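Local coordinates for SAM-dependent O-methyltransferase (Thermotoga maritima, PDB 1O54), which probably methylates N1 of adenosine 58 in tRNA, using S-adenosyl-L-methionine as the methyl donor, at residues Ala210-Thr215 against His260-Ile265. Residues are numbered along the deposited sequence; the frame is centred on the assembly and turned at random.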
ATOM      1  N   ALA A 210       2.274 -23.973   1.844  1.00 21.47           N
ATOM      2  CA  ALA A 210       2.688 -22.557   1.765  1.00 21.63           C
ATOM      3  C   ALA A 210       4.189 -22.455   1.763  1.00 22.24           C
ATOM      4  O   ALA A 210       4.867 -23.286   2.375  1.00 20.79           O
ATOM      5  CB  ALA A 210       2.081 -21.720   2.898  1.00 22.69           C
ATOM      6  N   THR A 211       4.717 -21.437   1.089  1.00 21.73           N
ATOM      7  CA  THR A 211       6.138 -21.110   1.165  1.00 22.64           C
ATOM      8  C   THR A 211       6.280 -19.568   1.106  1.00 23.18           C
ATOM      9  O   THR A 211       5.317 -18.837   0.782  1.00 23.61           O
ATOM     10  CB  THR A 211       6.923 -21.843   0.066  1.00 23.97           C
ATOM     11  OG1 THR A 211       8.362 -21.700   0.278  1.00 25.65           O
ATOM     12  CG2 THR A 211       6.686 -21.283  -1.316  1.00 24.30           C
ATOM     13  N   VAL A 212       7.449 -19.079   1.480  1.00 23.12           N
ATOM     14  CA  VAL A 212       7.740 -17.652   1.411  1.00 23.62           C
ATOM     15  C   VAL A 212       8.978 -17.458   0.554  1.00 24.62           C
ATOM     16  O   VAL A 212       9.904 -18.296   0.587  1.00 24.66           O
ATOM     17  CB  VAL A 212       7.967 -17.059   2.789  1.00 24.18           C
ATOM     18  CG1 VAL A 212       6.646 -16.995   3.566  1.00 25.57           C
ATOM     19  CG2 VAL A 212       9.051 -17.860   3.589  1.00 27.72           C
ATOM     20  N   CYS A 213       8.973 -16.398  -0.252  1.00 24.56           N
ATOM     21  CA  CYS A 213      10.070 -16.060  -1.141  1.00 25.25           C
ATOM     22  C   CYS A 213      10.385 -14.575  -0.954  1.00 24.93           C
ATOM     23  O   CYS A 213       9.490 -13.752  -0.950  1.00 24.65           O
ATOM     24  CB  CYS A 213       9.679 -16.302  -2.613  1.00 25.29           C
ATOM     25  SG  CYS A 213       9.458 -18.026  -3.067  1.00 28.52           S
ATOM     26  N   PRO A 214      11.645 -14.215  -0.780  1.00 25.04           N
ATOM     27  CA  PRO A 214      12.019 -12.828  -0.653  1.00 24.63           C
ATOM     28  C   PRO A 214      12.011 -12.004  -1.931  1.00 24.06           C
ATOM     29  O   PRO A 214      11.896 -10.789  -1.826  1.00 25.08           O
ATOM     30  CB  PRO A 214      13.451 -12.895  -0.099  1.00 27.07           C
ATOM     31  CG  PRO A 214      13.985 -14.138  -0.542  1.00 28.36           C
ATOM     32  CD  PRO A 214      12.797 -15.105  -0.556  1.00 27.42           C
ATOM     33  N   THR A 215      12.183 -12.651  -3.080  1.00 21.51           N
ATOM     34  CA  THR A 215      12.317 -11.939  -4.360  1.00 21.88           C
ATOM     35  C   THR A 215      11.253 -12.406  -5.368  1.00 21.14           C
ATOM     36  O   THR A 215      10.752 -13.510  -5.330  1.00 20.74           O
ATOM     37  CB  THR A 215      13.670 -12.126  -5.007  1.00 21.86           C
ATOM     38  OG1 THR A 215      13.843 -13.497  -5.452  1.00 22.64           O
ATOM     39  CG2 THR A 215      14.816 -11.835  -4.035  1.00 21.68           C
ATOM     40  N   HIS A 260       8.575  -4.392   2.953  1.00 42.61           N
ATOM     41  CA  HIS A 260       8.592  -5.792   2.464  1.00 40.47           C
ATOM     42  C   HIS A 260       9.178  -6.828   3.449  1.00 39.45           C
ATOM     43  O   HIS A 260      10.243  -6.629   4.010  1.00 40.57           O
ATOM     44  CB  HIS A 260       9.391  -5.838   1.158  1.00 40.27           C
ATOM     45  CG  HIS A 260       9.482  -7.186   0.531  1.00 37.18           C
ATOM     46  ND1 HIS A 260       8.398  -7.815  -0.040  1.00 35.87           N
ATOM     47  CD2 HIS A 260      10.552  -7.991   0.303  1.00 35.84           C
ATOM     48  CE1 HIS A 260       8.787  -8.968  -0.556  1.00 34.65           C
ATOM     49  NE2 HIS A 260      10.091  -9.099  -0.362  1.00 34.88           N
ATOM     50  N   THR A 261       8.476  -7.941   3.644  1.00 37.84           N
ATOM     51  CA  THR A 261       9.028  -9.092   4.344  1.00 36.05           C
ATOM     52  C   THR A 261       9.208 -10.252   3.347  1.00 35.34           C
ATOM     53  O   THR A 261      10.357 -10.671   3.061  1.00 36.79           O
ATOM     54  CB  THR A 261       8.110  -9.535   5.485  1.00 36.57           C
ATOM     55  OG1 THR A 261       6.745  -9.611   5.044  1.00 32.91           O
ATOM     56  CG2 THR A 261       8.115  -8.507   6.583  1.00 37.57           C
ATOM     57  N   ALA A 262       8.092 -10.694   2.761  1.00 32.01           N
ATOM     58  CA  ALA A 262       8.093 -11.884   1.919  1.00 30.11           C
ATOM     59  C   ALA A 262       6.855 -11.987   1.016  1.00 27.44           C
ATOM     60  O   ALA A 262       5.766 -11.580   1.397  1.00 27.77           O
ATOM     61  CB  ALA A 262       8.177 -13.145   2.813  1.00 31.86           C
ATOM     62  N   TYR A 263       7.039 -12.568  -0.169  1.00 23.58           N
ATOM     63  CA  TYR A 263       5.940 -13.011  -1.023  1.00 22.49           C
ATOM     64  C   TYR A 263       5.512 -14.360  -0.469  1.00 22.52           C
ATOM     65  O   TYR A 263       6.357 -15.190  -0.184  1.00 23.39           O
ATOM     66  CB  TYR A 263       6.381 -13.150  -2.467  1.00 21.95           C
ATOM     67  CG  TYR A 263       6.841 -11.817  -3.037  1.00 20.89           C
ATOM     68  CD1 TYR A 263       8.175 -11.483  -3.105  1.00 22.44           C
ATOM     69  CD2 TYR A 263       5.904 -10.863  -3.430  1.00 24.66           C
ATOM     70  CE1 TYR A 263       8.578 -10.256  -3.616  1.00 23.44           C
ATOM     71  CE2 TYR A 263       6.305  -9.615  -3.928  1.00 25.53           C
ATOM     72  CZ  TYR A 263       7.634  -9.335  -4.025  1.00 23.11           C
ATOM     73  OH  TYR A 263       8.089  -8.122  -4.528  1.00 24.38           O
ATOM     74  N   MET A 264       4.215 -14.540  -0.273  1.00 21.15           N
ATOM     75  CA  MET A 264       3.671 -15.781   0.237  1.00 21.92           C
ATOM     76  C   MET A 264       2.965 -16.539  -0.871  1.00 23.71           C
ATOM     77  O   MET A 264       2.088 -15.968  -1.539  1.00 24.48           O
ATOM     78  CB  MET A 264       2.670 -15.474   1.328  1.00 22.57           C
ATOM     79  CG  MET A 264       3.295 -14.728   2.479  1.00 23.98           C
ATOM     80  SD  MET A 264       2.136 -14.126   3.731  1.00 26.25           S
ATOM     81  CE  MET A 264       1.433 -12.648   2.907  1.00 26.29           C
ATOM     82  N   ILE A 265       3.299 -17.811  -1.037  1.00 22.48           N
ATOM     83  CA  ILE A 265       2.716 -18.625  -2.091  1.00 22.15           C
ATOM     84  C   ILE A 265       1.996 -19.791  -1.477  1.00 22.69           C
ATOM     85  O   ILE A 265       2.560 -20.455  -0.614  1.00 23.15           O
ATOM     86  CB  ILE A 265       3.812 -19.148  -3.041  1.00 22.44           C
ATOM     87  CG1 ILE A 265       4.674 -17.992  -3.623  1.00 23.65           C
ATOM     88  CG2 ILE A 265       3.196 -19.954  -4.164  1.00 23.63           C
ATOM     89  CD1 ILE A 265       5.919 -18.463  -4.326  1.00 26.27           C
TER
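Thr211 and Ile265 lie side by side on one face of an antiparallel strand pair. CG2 of Thr211 rests against CB of Ile265 at 4.0 Å. CD1 of Ile265 reaches along strand 207-213 toward Cys213 and fills the hollow between that methyl and SG of Cys213, 3.8 Å from the sulfur. Helix 216-228 packs over this face. Thr211-Ile265 and Cys213-Tyr263 are hydrogen-bonded pairs, each joined by two backbone bonds; Val212-Met264 between them is a non-hydrogen-bonded pair. This sets strand 263-269 antiparallel between 207-213 and 234-245, as in the Rossmann-like sheet of class I methyltransferases. On the other face, Val212 CB meets Ala262 CB at 3.9 Å. Ile104 touches both Val212 and Met264. Val212 also touches Asp188, a predicted S-adenosyl-L-methionine ligand, so this face probably borders the cofactor site. At the start of strand 263-269, the Tyr263 ring turns its edge to the carbonyl oxygens of Cys213 and Pro214. His260 CE1 sits 3.3 Å above one face of that ring, near its rim. His260, with CG anti to the backbone N (chi1 -179°), donates from NE2 to Pro214 O at 2.9 Å. The N-H...O angle is 154°; the oxygen lies somewhat out of the ring plane, and the donor is tilted 33° from the carbonyl plane. An alanine at His260 would probably leave Pro214 O without this donor and open a gap over the Tyr263 ring.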